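Side-chain contacts in 4-hydroxybenzoyl-CoA thioesterase (Bacillus halodurans, PDB 5WH9), which probably hydrolyses the thioester bond of aryl-coenzyme A compounds, with gentisyl-coenzyme A as the likely substrate: residues 27-32 against 92-97; 31-36 against 74-79. One frame throughout, in Å; residues are numbered along the deposited sequence.

Overall arrangement
Contacts 1 and 2 seat consecutive turns of one helix, 25-40, on two neighbouring antiparallel strands. Their centres lie about 6 Å apart, and Asp31 and Glu32 belong to both helical segments. Backbone bonds join the strands: Ile95 N lies 2.8 Å from Phe75 O, and Arg77 N lies 2.9 Å from His93 O. In contact 1 Met30 meets His92 and Phe94, and Trp29 meets Phe94, while Ala33, one turn further along, meets Ile76 and Thr78 in contact 2. Both contacts are buried, their centres about 7 and 4 Å from the centre of the chain. Together they form part of the helix-to-sheet core of a hotdog fold, within an assembly of four chains.

Contact 1: 27-32 against 92-97; sequences YKWMDE and HHFIKQ
Met30 of helix 25-40 packs on His92 and Phe94, two inward-facing residues of strand 87-96, and Trp29 packs on Phe94, as the central helix of the hotdog fold seats on its antiparallel sheet. The contact between hydrocarbon groups centres on Phe94: Met30 CG lies 3.9 Å from Phe94 CZ, while Trp29 CB comes in at the ring edge, 4.0 Å from Phe94 CE2. The Trp29 and Phe94 side chains cross at about a right angle.

In a sulfur-aromatic contact, Met30 SD sits 4.5 Å from the centroid of the His92 ring, obliquely at 66° from the ring normal, and Met30 CA lies over one face of the imidazole. Extended through chi2, the methionine chain bends at chi3 (-54°), which turns CE back from His92 toward Tyr27. A serine in place of His92 would probably open a gap beside Met30 and leave its thioether without the imidazole it packs on.

No salt bridge crosses the interface; Lys28 NZ pairs with Glu32 OE2 at 2.8 Å along the helix. With no hydrogen bond across either, the segments meet through packing of thioether, phenyl, indole and imidazole groups, so shape probably counts for more than polar pairing.

Contact 2: 31-36 against 74-79; sequences DEACHH and VFIRTS
Ala33 turns its single methyl toward strand 73-80 and meets it at two residues, Ile76 and Thr78. Ile76 comes first along the strand and reaches Ala33 with both of its branches: Ile76 CG2 and Ile76 CD1 each lie 4.0 Å from Ala33 CB. CG1 stands anti to the carbonyl carbon (chi1 -71°), and the extended chi2 carries CD1 forward, so the alanine methyl rests against a forked aliphatic surface. Phe8 and Phe94 also pack on Ile76.

Arg77 points away from the helix, and its guanidinium lies with one face near Phe75 CE1, 3.8 Å above the plane and offset toward the rim. Thr78 faces the helix again and brings its hydroxyl to the alanine, with Thr78 OG1 3.7 Å from Ala33 CB, a van der Waals approach to a methyl.

Within the helix, His35 ND1 donates to Asp31 O at 2.9 Å in a nearly straight bond (168°), with the acceptor close to the plane of the imidazole. Asp31 O also accepts from His35 N, the two donors arriving from opposite faces of its carbonyl plane. The ring of His35 meets Phe12 and Phe70 of the third subunit. A small residue on the central helix, set against alternate inward residues of the strand, is part of the packing of that helix against the curved antiparallel sheet that defines the hotdog fold.

Contact 1: 27-32 against 92-97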
ATOM      1  N   TYR B  27      -2.749   8.618  -6.960  1.00  7.34           N
ATOM      2  CA  TYR B  27      -4.187   8.330  -6.975  1.00  9.39           C
ATOM      3  C   TYR B  27      -4.729   8.171  -5.563  1.00 10.98           C
ATOM      4  O   TYR B  27      -5.842   8.608  -5.278  1.00 13.86           O
ATOM      5  CB  TYR B  27      -4.481   7.099  -7.846  1.00 10.08           C
ATOM      6  CG  TYR B  27      -4.007   7.321  -9.266  1.00  8.60           C
ATOM      7  CD1 TYR B  27      -4.828   7.954 -10.192  1.00  8.14           C
ATOM      8  CD2 TYR B  27      -2.720   6.961  -9.666  1.00  9.06           C
ATOM      9  CE1 TYR B  27      -4.405   8.195 -11.492  1.00  7.27           C
ATOM     10  CE2 TYR B  27      -2.268   7.221 -10.982  1.00  8.68           C
ATOM     11  CZ  TYR B  27      -3.134   7.840 -11.880  1.00  5.60           C
ATOM     12  OH  TYR B  27      -2.749   8.082 -13.189  1.00 12.49           O
ATOM     13  N   LYS B  28      -3.929   7.558  -4.690  1.00 12.14           N
ATOM     14  CA  LYS B  28      -4.223   7.448  -3.267  1.00 13.17           C
ATOM     15  C   LYS B  28      -4.408   8.856  -2.701  1.00 16.09           C
ATOM     16  O   LYS B  28      -5.360   9.136  -1.965  1.00 11.84           O
ATOM     17  CB  LYS B  28      -3.060   6.700  -2.571  1.00 16.21           C
ATOM     18  CG  LYS B  28      -2.983   6.707  -1.036  1.00 16.30           C
ATOM     19  CD  LYS B  28      -1.496   6.550  -0.586  1.00 24.21           C
ATOM     20  CE  LYS B  28      -1.291   6.080   0.871  1.00 38.48           C
ATOM     21  NZ  LYS B  28      -1.720   7.011   1.999  1.00 30.17           N
ATOM     22  N   TRP B  29      -3.503   9.755  -3.071  1.00 12.28           N
ATOM     23  CA  TRP B  29      -3.568  11.108  -2.537  1.00 13.79           C
ATOM     24  C   TRP B  29      -4.777  11.858  -3.081  1.00 12.03           C
ATOM     25  O   TRP B  29      -5.392  12.617  -2.341  1.00 11.72           O
ATOM     26  CB  TRP B  29      -2.268  11.874  -2.802  1.00 13.70           C
ATOM     27  CG  TRP B  29      -1.124  11.377  -1.982  1.00 11.29           C
ATOM     28  CD1 TRP B  29      -1.152  11.013  -0.666  1.00 13.09           C
ATOM     29  CD2 TRP B  29       0.223  11.181  -2.426  1.00 11.86           C
ATOM     30  NE1 TRP B  29       0.094  10.601  -0.270  1.00 14.65           N
ATOM     31  CE2 TRP B  29       0.955  10.694  -1.333  1.00 10.89           C
ATOM     32  CE3 TRP B  29       0.879  11.363  -3.650  1.00 11.48           C
ATOM     33  CZ2 TRP B  29       2.316  10.400  -1.421  1.00  9.20           C
ATOM     34  CZ3 TRP B  29       2.207  11.070  -3.733  1.00  9.58           C
ATOM     35  CH2 TRP B  29       2.916  10.593  -2.630  1.00 11.04           C
ATOM     36  N   MET B  30      -5.133  11.639  -4.351  1.00 14.80           N
ATOM     37  CA  MET B  30      -6.354  12.233  -4.894  1.00 15.16           C
ATOM     38  C   MET B  30      -7.574  11.673  -4.201  1.00 18.14           C
ATOM     39  O   MET B  30      -8.507  12.406  -3.856  1.00 19.36           O
ATOM     40  CB  MET B  30      -6.481  12.003  -6.394  1.00 17.34           C
ATOM     41  CG  MET B  30      -5.588  12.913  -7.202  1.00 15.09           C
ATOM     42  SD  MET B  30      -5.831  12.754  -8.983  1.00 24.82           S
ATOM     43  CE  MET B  30      -5.596  10.990  -9.196  1.00 14.29           C
ATOM     44  N   ASP B  31      -7.574  10.372  -3.970  1.00 14.69           N
ATOM     45  CA  ASP B  31      -8.680   9.808  -3.221  1.00 13.92           C
ATOM     46  C   ASP B  31      -8.788  10.513  -1.856  1.00 14.81           C
ATOM     47  O   ASP B  31      -9.885  10.871  -1.413  1.00 15.61           O
ATOM     48  CB  ASP B  31      -8.511   8.307  -3.057  1.00 13.09           C
ATOM     49  CG  ASP B  31      -9.711   7.665  -2.427  1.00 14.17           C
ATOM     50  OD1 ASP B  31     -10.674   7.351  -3.149  1.00 20.20           O
ATOM     51  OD2 ASP B  31      -9.701   7.479  -1.202  1.00 17.46           O
ATOM     52  N   GLU B  32      -7.653  10.732  -1.197  1.00  9.92           N
ATOM     53  CA  GLU B  32      -7.672  11.408   0.093  1.00 12.17           C
ATOM     54  C   GLU B  32      -8.130  12.857  -0.052  1.00 11.71           C
ATOM     55  O   GLU B  32      -8.908  13.353   0.754  1.00  8.92           O
ATOM     56  CB  GLU B  32      -6.298  11.362   0.752  1.00  9.63           C
ATOM     57  CG  GLU B  32      -5.794   9.954   0.926  1.00 13.82           C
ATOM     58  CD  GLU B  32      -4.396   9.875   1.526  1.00 11.10           C
ATOM     59  OE1 GLU B  32      -3.848  10.911   1.977  1.00 12.41           O
ATOM     60  OE2 GLU B  32      -3.847   8.764   1.533  1.00  9.67           O
ATOM     61  N   HIS B  92      -7.573  17.892  -9.546  1.00 14.22           N
ATOM     62  CA  HIS B  92      -6.588  17.917  -8.471  1.00 15.48           C
ATOM     63  C   HIS B  92      -5.264  18.371  -9.022  1.00 19.62           C
ATOM     64  O   HIS B  92      -4.782  17.813 -10.009  1.00 20.98           O
ATOM     65  CB  HIS B  92      -6.380  16.529  -7.856  1.00 13.27           C
ATOM     66  CG  HIS B  92      -7.577  15.998  -7.137  1.00  9.79           C
ATOM     67  ND1 HIS B  92      -8.257  14.877  -7.554  1.00 11.95           N
ATOM     68  CD2 HIS B  92      -8.227  16.444  -6.039  1.00 12.67           C
ATOM     69  CE1 HIS B  92      -9.261  14.639  -6.731  1.00 13.90           C
ATOM     70  NE2 HIS B  92      -9.262  15.573  -5.798  1.00 14.78           N
ATOM     71  N   HIS B  93      -4.662  19.355  -8.360  1.00 21.68           N
ATOM     72  CA  HIS B  93      -3.362  19.858  -8.747  1.00 21.95           C
ATOM     73  C   HIS B  93      -2.384  19.717  -7.590  1.00 19.66           C
ATOM     74  O   HIS B  93      -2.598  20.286  -6.516  1.00 19.37           O
ATOM     75  CB  HIS B  93      -3.466  21.328  -9.134  1.00 23.62           C
ATOM     76  CG  HIS B  93      -4.263  21.576 -10.374  1.00 28.01           C
ATOM     77  ND1 HIS B  93      -3.819  21.218 -11.627  1.00 34.46           N
ATOM     78  CD2 HIS B  93      -5.461  22.179 -10.559  1.00 33.42           C
ATOM     79  CE1 HIS B  93      -4.714  21.576 -12.530  1.00 34.99           C
ATOM     80  NE2 HIS B  93      -5.718  22.165 -11.908  1.00 36.81           N
ATOM     81  N   PHE B  94      -1.308  18.974  -7.819  1.00 10.25           N
ATOM     82  CA  PHE B  94      -0.274  18.792  -6.810  1.00 11.27           C
ATOM     83  C   PHE B  94       0.658  19.975  -6.833  1.00 15.44           C
ATOM     84  O   PHE B  94       1.225  20.329  -7.888  1.00 13.69           O
ATOM     85  CB  PHE B  94       0.515  17.505  -7.051  1.00 10.98           C
ATOM     86  CG  PHE B  94      -0.322  16.277  -6.948  1.00 12.62           C
ATOM     87  CD1 PHE B  94      -1.263  15.985  -7.934  1.00 11.28           C
ATOM     88  CD2 PHE B  94      -0.194  15.420  -5.862  1.00 10.65           C
ATOM     89  CE1 PHE B  94      -2.052  14.860  -7.833  1.00 10.42           C
ATOM     90  CE2 PHE B  94      -0.984  14.282  -5.755  1.00  8.01           C
ATOM     91  CZ  PHE B  94      -1.906  14.006  -6.742  1.00 13.32           C
ATOM     92  N   ILE B  95       0.788  20.604  -5.669  1.00 21.84           N
ATOM     93  CA  ILE B  95       1.670  21.736  -5.520  1.00 18.84           C
ATOM     94  C   ILE B  95       2.833  21.393  -4.587  1.00 17.55           C
ATOM     95  O   ILE B  95       2.646  20.993  -3.444  1.00 22.11           O
ATOM     96  CB  ILE B  95       0.916  22.999  -5.044  1.00 25.34           C
ATOM     97  CG1 ILE B  95       0.042  23.551  -6.165  1.00 25.93           C
ATOM     98  CG2 ILE B  95       1.901  24.097  -4.646  1.00 23.54           C
ATOM     99  CD1 ILE B  95      -1.311  22.960  -6.236  1.00 27.19           C
ATOM    100  N   LYS B  96       4.035  21.525  -5.112  1.00  8.66           N
ATOM    101  CA  LYS B  96       5.245  21.394  -4.333  1.00 14.56           C
ATOM    102  C   LYS B  96       6.108  22.623  -4.589  1.00 18.17           C
ATOM    103  O   LYS B  96       6.337  23.000  -5.750  1.00 16.49           O
ATOM    104  CB  LYS B  96       6.007  20.143  -4.760  1.00 10.60           C
ATOM    105  CG  LYS B  96       7.461  20.164  -4.375  1.00 12.56           C
ATOM    106  CD  LYS B  96       8.139  18.879  -4.773  1.00 17.48           C
ATOM    107  CE  LYS B  96       9.589  19.112  -5.161  1.00 23.48           C
ATOM    108  NZ  LYS B  96      10.344  17.826  -5.212  1.00 27.57           N
ATOM    109  N   GLN B  97       6.567  23.248  -3.505  1.00 24.66           N
ATOM    110  CA  GLN B  97       7.444  24.405  -3.589  1.00 23.71           C
ATOM    111  C   GLN B  97       6.771  25.485  -4.411  1.00 23.94           C
ATOM    112  O   GLN B  97       7.408  26.142  -5.226  1.00 24.74           O
ATOM    113  CB  GLN B  97       8.787  24.011  -4.209  1.00 23.42           C
ATOM    114  CG  GLN B  97       9.501  22.906  -3.442  1.00 26.42           C
ATOM    115  CD  GLN B  97      10.869  22.587  -4.016  1.00 32.37           C
ATOM    116  OE1 GLN B  97      11.105  22.755  -5.211  1.00 32.50           O
ATOM    117  NE2 GLN B  97      11.779  22.136  -3.164  1.00 30.60           N
TER

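Contact 2: 31-36 against 74-79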
ATOM      1  N   ASP B  31      -7.574  10.372  -3.970  1.00 14.69           N
ATOM      2  CA  ASP B  31      -8.680   9.808  -3.221  1.00 13.92           C
ATOM      3  C   ASP B  31      -8.788  10.513  -1.856  1.00 14.81           C
ATOM      4  O   ASP B  31      -9.885  10.871  -1.413  1.00 15.61           O
ATOM      5  CB  ASP B  31      -8.511   8.307  -3.057  1.00 13.09           C
ATOM      6  CG  ASP B  31      -9.711   7.665  -2.427  1.00 14.17           C
ATOM      7  OD1 ASP B  31     -10.674   7.351  -3.149  1.00 20.20           O
ATOM      8  OD2 ASP B  31      -9.701   7.479  -1.202  1.00 17.46           O
ATOM      9  N   GLU B  32      -7.653  10.732  -1.197  1.00  9.92           N
ATOM     10  CA  GLU B  32      -7.672  11.408   0.093  1.00 12.17           C
ATOM     11  C   GLU B  32      -8.130  12.857  -0.052  1.00 11.71           C
ATOM     12  O   GLU B  32      -8.908  13.353   0.754  1.00  8.92           O
ATOM     13  CB  GLU B  32      -6.298  11.362   0.752  1.00  9.63           C
ATOM     14  CG  GLU B  32      -5.794   9.954   0.926  1.00 13.82           C
ATOM     15  CD  GLU B  32      -4.396   9.875   1.526  1.00 11.10           C
ATOM     16  OE1 GLU B  32      -3.848  10.911   1.977  1.00 12.41           O
ATOM     17  OE2 GLU B  32      -3.847   8.764   1.533  1.00  9.67           O
ATOM     18  N   ALA B  33      -7.652  13.539  -1.080  1.00 16.90           N
ATOM     19  CA  ALA B  33      -8.087  14.910  -1.290  1.00 17.13           C
ATOM     20  C   ALA B  33      -9.596  14.941  -1.479  1.00 19.66           C
ATOM     21  O   ALA B  33     -10.269  15.783  -0.888  1.00 15.85           O
ATOM     22  CB  ALA B  33      -7.392  15.527  -2.473  1.00 17.55           C
ATOM     23  N   CYS B  34     -10.120  14.020  -2.293  1.00 17.88           N
ATOM     24  CA  CYS B  34     -11.555  13.959  -2.561  1.00 16.28           C
ATOM     25  C   CYS B  34     -12.375  13.871  -1.286  1.00 17.55           C
ATOM     26  O   CYS B  34     -13.350  14.595  -1.133  1.00 19.57           O
ATOM     27  CB  CYS B  34     -11.905  12.771  -3.453  1.00 20.26           C
ATOM     28  SG  CYS B  34     -13.704  12.454  -3.549  1.00 23.61           S
ATOM     29  N   HIS B  35     -11.978  12.971  -0.384  1.00 19.27           N
ATOM     30  CA  HIS B  35     -12.664  12.782   0.891  1.00 18.55           C
ATOM     31  C   HIS B  35     -12.535  14.012   1.777  1.00 18.06           C
ATOM     32  O   HIS B  35     -13.452  14.379   2.514  1.00 15.25           O
ATOM     33  CB  HIS B  35     -12.055  11.604   1.640  1.00 15.01           C
ATOM     34  CG  HIS B  35     -12.546  10.267   1.183  1.00 20.30           C
ATOM     35  ND1 HIS B  35     -11.975   9.579   0.128  1.00 18.58           N
ATOM     36  CD2 HIS B  35     -13.540   9.480   1.655  1.00 17.42           C
ATOM     37  CE1 HIS B  35     -12.613   8.436  -0.043  1.00 16.28           C
ATOM     38  NE2 HIS B  35     -13.558   8.344   0.880  1.00 24.10           N
ATOM     39  N   HIS B  36     -11.361  14.622   1.739  1.00 14.02           N
ATOM     40  CA  HIS B  36     -11.116  15.800   2.550  1.00 16.80           C
ATOM     41  C   HIS B  36     -11.910  16.958   1.996  1.00 17.27           C
ATOM     42  O   HIS B  36     -12.303  17.867   2.716  1.00 16.80           O
ATOM     43  CB  HIS B  36      -9.631  16.141   2.550  1.00 16.36           C
ATOM     44  CG  HIS B  36      -9.327  17.499   3.089  1.00 20.04           C
ATOM     45  ND1 HIS B  36      -9.452  18.641   2.331  1.00 17.65           N
ATOM     46  CD2 HIS B  36      -8.879  17.898   4.304  1.00 19.68           C
ATOM     47  CE1 HIS B  36      -9.097  19.688   3.057  1.00 23.92           C
ATOM     48  NE2 HIS B  36      -8.746  19.262   4.258  1.00 17.81           N
ATOM     49  N   VAL B  74       3.585  18.651   0.457  1.00 11.83           N
ATOM     50  CA  VAL B  74       2.814  18.800  -0.764  1.00 14.47           C
ATOM     51  C   VAL B  74       1.427  19.162  -0.353  1.00 10.04           C
ATOM     52  O   VAL B  74       0.996  18.842   0.759  1.00 16.78           O
ATOM     53  CB  VAL B  74       2.783  17.456  -1.589  1.00 13.91           C
ATOM     54  CG1 VAL B  74       2.272  17.686  -2.998  1.00 15.02           C
ATOM     55  CG2 VAL B  74       4.159  16.825  -1.645  1.00  9.55           C
ATOM     56  N   PHE B  75       0.716  19.841  -1.231  1.00 13.57           N
ATOM     57  CA  PHE B  75      -0.723  19.974  -1.042  1.00 18.35           C
ATOM     58  C   PHE B  75      -1.456  19.837  -2.382  1.00 14.48           C
ATOM     59  O   PHE B  75      -0.865  19.986  -3.450  1.00 15.12           O
ATOM     60  CB  PHE B  75      -1.088  21.248  -0.266  1.00 17.78           C
ATOM     61  CG  PHE B  75      -0.849  22.540  -1.027  1.00 22.20           C
ATOM     62  CD1 PHE B  75      -1.807  23.028  -1.909  1.00 18.89           C
ATOM     63  CD2 PHE B  75       0.310  23.281  -0.824  1.00 20.39           C
ATOM     64  CE1 PHE B  75      -1.610  24.225  -2.596  1.00 25.61           C
ATOM     65  CE2 PHE B  75       0.523  24.482  -1.506  1.00 24.01           C
ATOM     66  CZ  PHE B  75      -0.443  24.956  -2.401  1.00 25.56           C
ATOM     67  N   ILE B  76      -2.725  19.475  -2.320  1.00  7.14           N
ATOM     68  CA  ILE B  76      -3.497  19.333  -3.529  1.00 13.72           C
ATOM     69  C   ILE B  76      -4.580  20.392  -3.552  1.00 10.89           C
ATOM     70  O   ILE B  76      -5.256  20.604  -2.550  1.00  9.98           O
ATOM     71  CB  ILE B  76      -4.167  17.948  -3.624  1.00  7.80           C
ATOM     72  CG1 ILE B  76      -3.126  16.861  -3.892  1.00 10.15           C
ATOM     73  CG2 ILE B  76      -5.202  17.968  -4.720  1.00  7.40           C
ATOM     74  CD1 ILE B  76      -3.662  15.419  -3.770  1.00  5.66           C
ATOM     75  N   ARG B  77      -4.745  21.050  -4.692  1.00 25.83           N
ATOM     76  CA  ARG B  77      -5.855  21.980  -4.891  1.00 26.56           C
ATOM     77  C   ARG B  77      -6.967  21.265  -5.637  1.00 28.06           C
ATOM     78  O   ARG B  77      -6.780  20.854  -6.788  1.00 23.97           O
ATOM     79  CB  ARG B  77      -5.420  23.196  -5.716  1.00 32.02           C
ATOM     80  CG  ARG B  77      -4.558  24.196  -4.982  1.00 37.44           C
ATOM     81  CD  ARG B  77      -4.702  25.617  -5.564  1.00 38.79           C
ATOM     82  NE  ARG B  77      -3.796  26.533  -4.883  1.00 38.70           N
ATOM     83  CZ  ARG B  77      -2.592  26.879  -5.332  1.00 42.09           C
ATOM     84  NH1 ARG B  77      -2.151  26.426  -6.500  1.00 32.57           N
ATOM     85  NH2 ARG B  77      -1.833  27.702  -4.617  1.00 44.11           N
ATOM     86  N   THR B  78      -8.124  21.130  -4.996  1.00 21.08           N
ATOM     87  CA  THR B  78      -9.226  20.416  -5.609  1.00 19.10           C
ATOM     88  C   THR B  78     -10.328  21.378  -5.982  1.00 22.80           C
ATOM     89  O   THR B  78     -10.767  22.178  -5.171  1.00 23.73           O
ATOM     90  CB  THR B  78      -9.775  19.333  -4.681  1.00 20.03           C
ATOM     91  OG1 THR B  78      -8.722  18.426  -4.343  1.00 19.95           O
ATOM     92  CG2 THR B  78     -10.883  18.553  -5.360  1.00 18.05           C
ATOM     93  N   SER B  79     -10.748  21.322  -7.235  1.00 25.57           N
ATOM     94  CA  SER B  79     -11.902  22.083  -7.666  1.00 27.60           C
ATOM     95  C   SER B  79     -12.876  21.104  -8.309  1.00 31.38           C
ATOM     96  O   SER B  79     -12.486  19.994  -8.671  1.00 32.92           O
ATOM     97  CB  SER B  79     -11.479  23.181  -8.633  1.00 26.63           C
ATOM     98  OG  SER B  79     -10.540  22.704  -9.575  1.00 27.23           O
TER